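Succinate-semialdehyde dehydrogenase (NAD(P)(+)) (Marinobacter aquaeolei, PDB 3RH9) probably oxidises succinate semialdehyde to succinate with NAD+ as cofactor, as a member of the aldehyde dehydrogenase family. Local coordinates at residues N410-G415 with L435-V440; K75-I80 with A171-C176. All coordinates share one frame; numbering follows the deposited sequence.

Contact 1: residues N410-G415 with L435-V440; sequences NDTEFG and LRFGHV
The ring of Phe-437 meets the loop 410-415 obliquely, with backbone, methyl and amide groups around it. The backbone of Gly-415 comes nearest the ring, with CA 3.3 Å from Phe-437 CD2. Farther out, the methyl CG2 of Thr-412 lies 4.0 Å from Phe-437 CZ. The amide group of Asn-410 runs past the ring in the opposite direction, and the two planes are only 18° apart. Phe-414 turns its own ring away from the contact, and Glu-413 CB sits over the centre of one face. The hydroxyl of Thr-412 stands anti to the backbone N (chi1 162°) and turns back on its own loop. Its OG1 accepts from Phe-414 N at 3.0 Å, an ST turn. Beyond the ring the backbones join. Gly-438 N donates to Gly-415 O at 2.8 Å. The same oxygen has a CA-H...O contact with Phe-437 CA at 3.2 Å. The two segments lead into the neighbouring parallel strands 417-421 and 439-442, which helix 425-434 connects in a beta-alpha-beta crossover. Replacing Phe-437 by an alanine is likely to open a gap beside Gly-415 and leave the methyl of Thr-412 without its aromatic neighbour. Lys-458 and Ser-460 bond to the loop backbone at Phe-414 O and Gly-415 N. Arg-436 sends its guanidinium away from the loop to Pro-147 O of the second subunit. Gly-438 and Val-440 also form backbone hydrogen bonds with that subunit.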
loop_
_atom_site.group_PDB
_atom_site.type_symbol
_atom_site.label_atom_id
_atom_site.label_comp_id
_atom_site.label_asym_id
_atom_site.label_seq_id
_atom_site.Cartn_x
_atom_site.Cartn_y
_atom_site.Cartn_z
ATOM N N ASN A 410 -17.535 -11.363 10.686
ATOM C CA ASN A 410 -17.023 -10.889 9.416
ATOM C C ASN A 410 -18.104 -10.191 8.610
ATOM O O ASN A 410 -17.850 -9.694 7.508
ATOM C CB ASN A 410 -16.432 -12.040 8.606
ATOM C CG ASN A 410 -15.118 -12.540 9.164
ATOM O OD1 ASN A 410 -14.776 -13.713 9.017
ATOM N ND2 ASN A 410 -14.365 -11.652 9.794
ATOM N N ASP A 411 -19.309 -10.148 9.165
ATOM C CA ASP A 411 -20.467 -9.643 8.438
ATOM C C ASP A 411 -20.493 -8.110 8.476
ATOM O O ASP A 411 -21.347 -7.490 9.113
ATOM C CB ASP A 411 -21.731 -10.252 9.035
ATOM C CG ASP A 411 -22.991 -9.703 8.417
ATOM O OD1 ASP A 411 -22.995 -9.469 7.182
ATOM O OD2 ASP A 411 -23.968 -9.500 9.172
ATOM N N THR A 412 -19.520 -7.512 7.795
ATOM C CA THR A 412 -19.253 -6.079 7.870
ATOM C C THR A 412 -18.292 -5.688 6.757
ATOM O O THR A 412 -17.551 -6.520 6.253
ATOM C CB THR A 412 -18.658 -5.663 9.265
ATOM O OG1 THR A 412 -18.018 -4.376 9.172
ATOM C CG2 THR A 412 -17.641 -6.708 9.768
ATOM N N GLU A 413 -18.319 -4.419 6.378
ATOM C CA GLU A 413 -17.397 -3.859 5.392
ATOM C C GLU A 413 -15.957 -3.910 5.849
ATOM O O GLU A 413 -15.033 -3.940 5.025
ATOM C CB GLU A 413 -17.734 -2.389 5.157
ATOM C CG GLU A 413 -18.488 -2.134 3.904
ATOM C CD GLU A 413 -18.893 -0.694 3.801
ATOM O OE1 GLU A 413 -19.177 -0.229 2.670
ATOM O OE2 GLU A 413 -18.919 -0.027 4.860
ATOM N N PHE A 414 -15.784 -3.898 7.169
ATOM C CA PHE A 414 -14.494 -3.594 7.773
ATOM C C PHE A 414 -13.753 -4.797 8.329
ATOM O O PHE A 414 -14.218 -5.929 8.239
ATOM C CB PHE A 414 -14.681 -2.541 8.860
ATOM C CG PHE A 414 -15.448 -1.346 8.393
ATOM C CD1 PHE A 414 -14.905 -0.487 7.454
ATOM C CD2 PHE A 414 -16.725 -1.099 8.865
ATOM C CE1 PHE A 414 -15.602 0.607 7.009
ATOM C CE2 PHE A 414 -17.431 0.001 8.418
ATOM C CZ PHE A 414 -16.867 0.859 7.487
ATOM N N GLY A 415 -12.589 -4.520 8.899
ATOM C CA GLY A 415 -11.720 -5.533 9.457
ATOM C C GLY A 415 -10.599 -4.891 10.260
ATOM O O GLY A 415 -9.417 -5.222 10.086
ATOM N N LEU A 435 -11.173 -14.749 11.346
ATOM C CA LEU A 435 -11.578 -13.362 11.503
ATOM C C LEU A 435 -10.753 -12.486 10.604
ATOM O O LEU A 435 -9.545 -12.404 10.775
ATOM C CB LEU A 435 -11.401 -12.921 12.951
ATOM C CG LEU A 435 -12.540 -13.317 13.895
ATOM C CD1 LEU A 435 -12.240 -12.824 15.288
ATOM C CD2 LEU A 435 -13.876 -12.767 13.428
ATOM N N ARG A 436 -11.390 -11.836 9.636
ATOM C CA ARG A 436 -10.674 -10.917 8.758
ATOM C C ARG A 436 -10.502 -9.536 9.429
ATOM O O ARG A 436 -11.061 -8.533 8.985
ATOM C CB ARG A 436 -11.413 -10.777 7.425
ATOM C CG ARG A 436 -11.861 -12.090 6.801
ATOM C CD ARG A 436 -10.932 -12.519 5.677
ATOM N NE ARG A 436 -9.620 -12.902 6.188
ATOM C CZ ARG A 436 -8.552 -13.122 5.432
ATOM N NH1 ARG A 436 -8.623 -12.992 4.115
ATOM N NH2 ARG A 436 -7.409 -13.465 5.999
ATOM N N PHE A 437 -9.740 -9.502 10.512
ATOM C CA PHE A 437 -9.459 -8.258 11.213
ATOM C C PHE A 437 -7.957 -8.104 11.442
ATOM O O PHE A 437 -7.240 -9.076 11.656
ATOM C CB PHE A 437 -10.230 -8.186 12.528
ATOM C CG PHE A 437 -11.693 -8.022 12.339
ATOM C CD1 PHE A 437 -12.489 -9.112 12.036
ATOM C CD2 PHE A 437 -12.279 -6.771 12.429
ATOM C CE1 PHE A 437 -13.825 -8.950 11.838
ATOM C CE2 PHE A 437 -13.622 -6.607 12.224
ATOM C CZ PHE A 437 -14.394 -7.687 11.936
ATOM N N GLY A 438 -7.483 -6.869 11.373
ATOM C CA GLY A 438 -6.070 -6.617 11.527
ATOM C C GLY A 438 -5.617 -6.877 12.936
ATOM O O GLY A 438 -4.445 -7.105 13.172
ATOM N N HIS A 439 -6.548 -6.842 13.877
ATOM C CA HIS A 439 -6.204 -6.971 15.289
ATOM C C HIS A 439 -7.239 -7.860 15.980
ATOM O O HIS A 439 -8.436 -7.579 15.934
ATOM C CB HIS A 439 -6.112 -5.586 15.950
ATOM C CG HIS A 439 -5.720 -5.613 17.402
ATOM N ND1 HIS A 439 -6.634 -5.788 18.423
ATOM C CD2 HIS A 439 -4.518 -5.437 18.007
ATOM C CE1 HIS A 439 -6.013 -5.743 19.587
ATOM N NE2 HIS A 439 -4.728 -5.529 19.364
ATOM N N VAL A 440 -6.765 -8.943 16.587
ATOM C CA VAL A 440 -7.621 -9.860 17.341
ATOM C C VAL A 440 -7.085 -10.073 18.758
ATOM O O VAL A 440 -6.015 -10.650 18.958
ATOM C CB VAL A 440 -7.742 -11.260 16.684
ATOM C CG1 VAL A 440 -8.736 -12.117 17.461
ATOM C CG2 VAL A 440 -8.137 -11.160 15.224
#

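Contact 2: residues K75-I80 with A171-C176; sequences KWLEDI and ALAAGC
Leu-172 presents its side chain to three residues of helix 70-86. Its CD1 meets CD1 of Ile-80 tip to tip at 3.5 Å. Its other methyl, CD2, approaches the six-membered ring of Trp-76 obliquely, 4.0 Å from CE3. Leu-77 slides alongside in the opposite direction and brings its CD2 to 3.8 Å from Leu-172 CB. The second branch of Leu-77 goes to the next residue, with CD1 4.1 Å from Ala-173 CB. Leu-172 holds CG anti to its carbonyl carbon (chi1 -65°), and the two branches part between Ile-80 and the indole. A second shell packs around part of this group. Phe-117 of helix 103-123 touches Leu-77, Ile-80 and Leu-172. Trp-68 packs edge-to-face with Trp-76, while Met-206 touches both Trp-76 and Leu-172. The C-terminal end of helix 162-174 is a Schellman motif. Gly-175 N bonds to Leu-172 O at 2.7 Å, and Cys-176 N bonds to Ala-171 O at 2.8 Å. Gly-175 has positive phi (84°), and the chain then turns toward strand 178-181. Helix 162-174 links the parallel strands 151-154 and 178-181 as a beta-alpha-beta crossover, and helix 70-86 packs against it. Arg-73 also reaches across, donating to Ala-173 O. Between the two segments themselves there is no hydrogen bond or salt bridge. The atoms that touch are all carbon, so the fit probably rests on shape and on exclusion of water.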
loop_
_atom_site.group_PDB
_atom_site.type_symbol
_atom_site.label_atom_id
_atom_site.label_comp_id
_atom_site.label_asym_id
_atom_site.label_seq_id
_atom_site.Cartn_x
_atom_site.Cartn_y
_atom_site.Cartn_z
ATOM N N LYS A 75 18.138 10.799 17.945
ATOM C CA LYS A 75 18.107 11.786 19.017
ATOM C C LYS A 75 16.791 12.576 19.037
ATOM O O LYS A 75 16.255 12.858 20.118
ATOM C CB LYS A 75 19.313 12.734 18.904
ATOM C CG LYS A 75 19.519 13.651 20.101
ATOM C CD LYS A 75 19.544 12.841 21.407
ATOM C CE LYS A 75 20.369 13.518 22.514
ATOM N NZ LYS A 75 19.898 14.904 22.813
ATOM N N TRP A 76 16.281 12.932 17.855
ATOM C CA TRP A 76 14.976 13.602 17.749
ATOM C C TRP A 76 13.873 12.783 18.425
ATOM O O TRP A 76 13.130 13.281 19.267
ATOM C CB TRP A 76 14.554 13.760 16.294
ATOM C CG TRP A 76 15.476 14.497 15.417
ATOM C CD1 TRP A 76 16.433 15.367 15.795
ATOM C CD2 TRP A 76 15.491 14.472 13.980
ATOM N NE1 TRP A 76 17.072 15.872 14.693
ATOM C CE2 TRP A 76 16.510 15.341 13.564
ATOM C CE3 TRP A 76 14.742 13.791 13.007
ATOM C CZ2 TRP A 76 16.811 15.553 12.208
ATOM C CZ3 TRP A 76 15.039 14.002 11.661
ATOM C CH2 TRP A 76 16.060 14.877 11.276
ATOM N N LEU A 77 13.750 11.528 18.000
ATOM C CA LEU A 77 12.752 10.622 18.541
ATOM C C LEU A 77 12.897 10.571 20.048
ATOM O O LEU A 77 11.919 10.734 20.784
ATOM C CB LEU A 77 12.914 9.220 17.938
ATOM C CG LEU A 77 12.802 9.143 16.409
ATOM C CD1 LEU A 77 13.248 7.811 15.845
ATOM C CD2 LEU A 77 11.381 9.449 16.000
ATOM N N GLU A 78 14.130 10.362 20.505
ATOM C CA GLU A 78 14.404 10.240 21.937
ATOM C C GLU A 78 13.997 11.496 22.699
ATOM O O GLU A 78 13.343 11.409 23.745
ATOM C CB GLU A 78 15.871 9.910 22.182
ATOM C CG GLU A 78 16.183 8.422 22.145
ATOM C CD GLU A 78 17.668 8.136 21.919
ATOM O OE1 GLU A 78 18.487 9.092 21.876
ATOM O OE2 GLU A 78 18.011 6.942 21.774
ATOM N N ASP A 79 14.385 12.657 22.166
ATOM C CA ASP A 79 13.994 13.936 22.732
ATOM C C ASP A 79 12.467 14.102 22.751
ATOM O O ASP A 79 11.898 14.480 23.768
ATOM C CB ASP A 79 14.644 15.100 21.970
ATOM C CG ASP A 79 16.143 15.233 22.237
ATOM O OD1 ASP A 79 16.689 14.475 23.081
ATOM O OD2 ASP A 79 16.776 16.114 21.589
ATOM N N ILE A 80 11.807 13.833 21.629
ATOM C CA ILE A 80 10.352 13.930 21.586
ATOM C C ILE A 80 9.695 12.986 22.597
ATOM O O ILE A 80 8.791 13.380 23.323
ATOM C CB ILE A 80 9.792 13.661 20.185
ATOM C CG1 ILE A 80 10.200 14.784 19.224
ATOM C CG2 ILE A 80 8.292 13.556 20.230
ATOM C CD1 ILE A 80 10.018 14.443 17.755
ATOM N N ALA A 171 7.588 8.492 10.504
ATOM C CA ALA A 171 8.034 9.439 9.497
ATOM C C ALA A 171 9.405 10.088 9.801
ATOM O O ALA A 171 10.201 10.326 8.882
ATOM C CB ALA A 171 6.957 10.497 9.273
ATOM N N LEU A 172 9.687 10.380 11.072
ATOM C CA LEU A 172 11.010 10.890 11.437
ATOM C C LEU A 172 12.055 9.791 11.287
ATOM O O LEU A 172 13.094 9.998 10.679
ATOM C CB LEU A 172 11.047 11.480 12.856
ATOM C CG LEU A 172 10.201 12.731 13.125
ATOM C CD1 LEU A 172 9.968 12.908 14.601
ATOM C CD2 LEU A 172 10.794 13.989 12.526
ATOM N N ALA A 173 11.781 8.615 11.826
ATOM C CA ALA A 173 12.721 7.514 11.673
ATOM C C ALA A 173 13.131 7.359 10.211
ATOM O O ALA A 173 14.250 6.928 9.921
ATOM C CB ALA A 173 12.129 6.201 12.217
ATOM N N ALA A 174 12.223 7.733 9.304
ATOM C CA ALA A 174 12.424 7.598 7.859
ATOM C C ALA A 174 13.161 8.794 7.229
ATOM O O ALA A 174 13.676 8.713 6.104
ATOM C CB ALA A 174 11.090 7.391 7.172
ATOM N N GLY A 175 13.203 9.904 7.956
ATOM C CA GLY A 175 13.778 11.126 7.433
ATOM C C GLY A 175 12.773 11.905 6.602
ATOM O O GLY A 175 13.156 12.686 5.738
ATOM N N CYS A 176 11.483 11.687 6.857
ATOM C CA CYS A 176 10.424 12.347 6.090
ATOM C C CYS A 176 9.937 13.609 6.754
ATOM O O CYS A 176 9.336 13.544 7.813
ATOM C CB CYS A 176 9.230 11.405 5.880
ATOM S SG CYS A 176 9.504 10.239 4.543
#

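The two contacts are well separated, with centres 32 Å apart and nearest atoms about 20 Å apart. Contact 2 closes before contact 1 opens along the chain. They belong to different sheets. Contact 2 packs helix 70-86 on helix 162-174, a crossover of the sheet that holds strands 151-154 and 178-181. Contact 1 lies at the entry to strands 417-421 and 439-442 of the other sheet. As in other aldehyde dehydrogenases, the sheet of contact 2 probably belongs to the cofactor-binding domain and that of contact 1 to the catalytic domain. Contact 2 is a helix packing within one subunit, whereas contact 1 also borders the second subunit of the assembly.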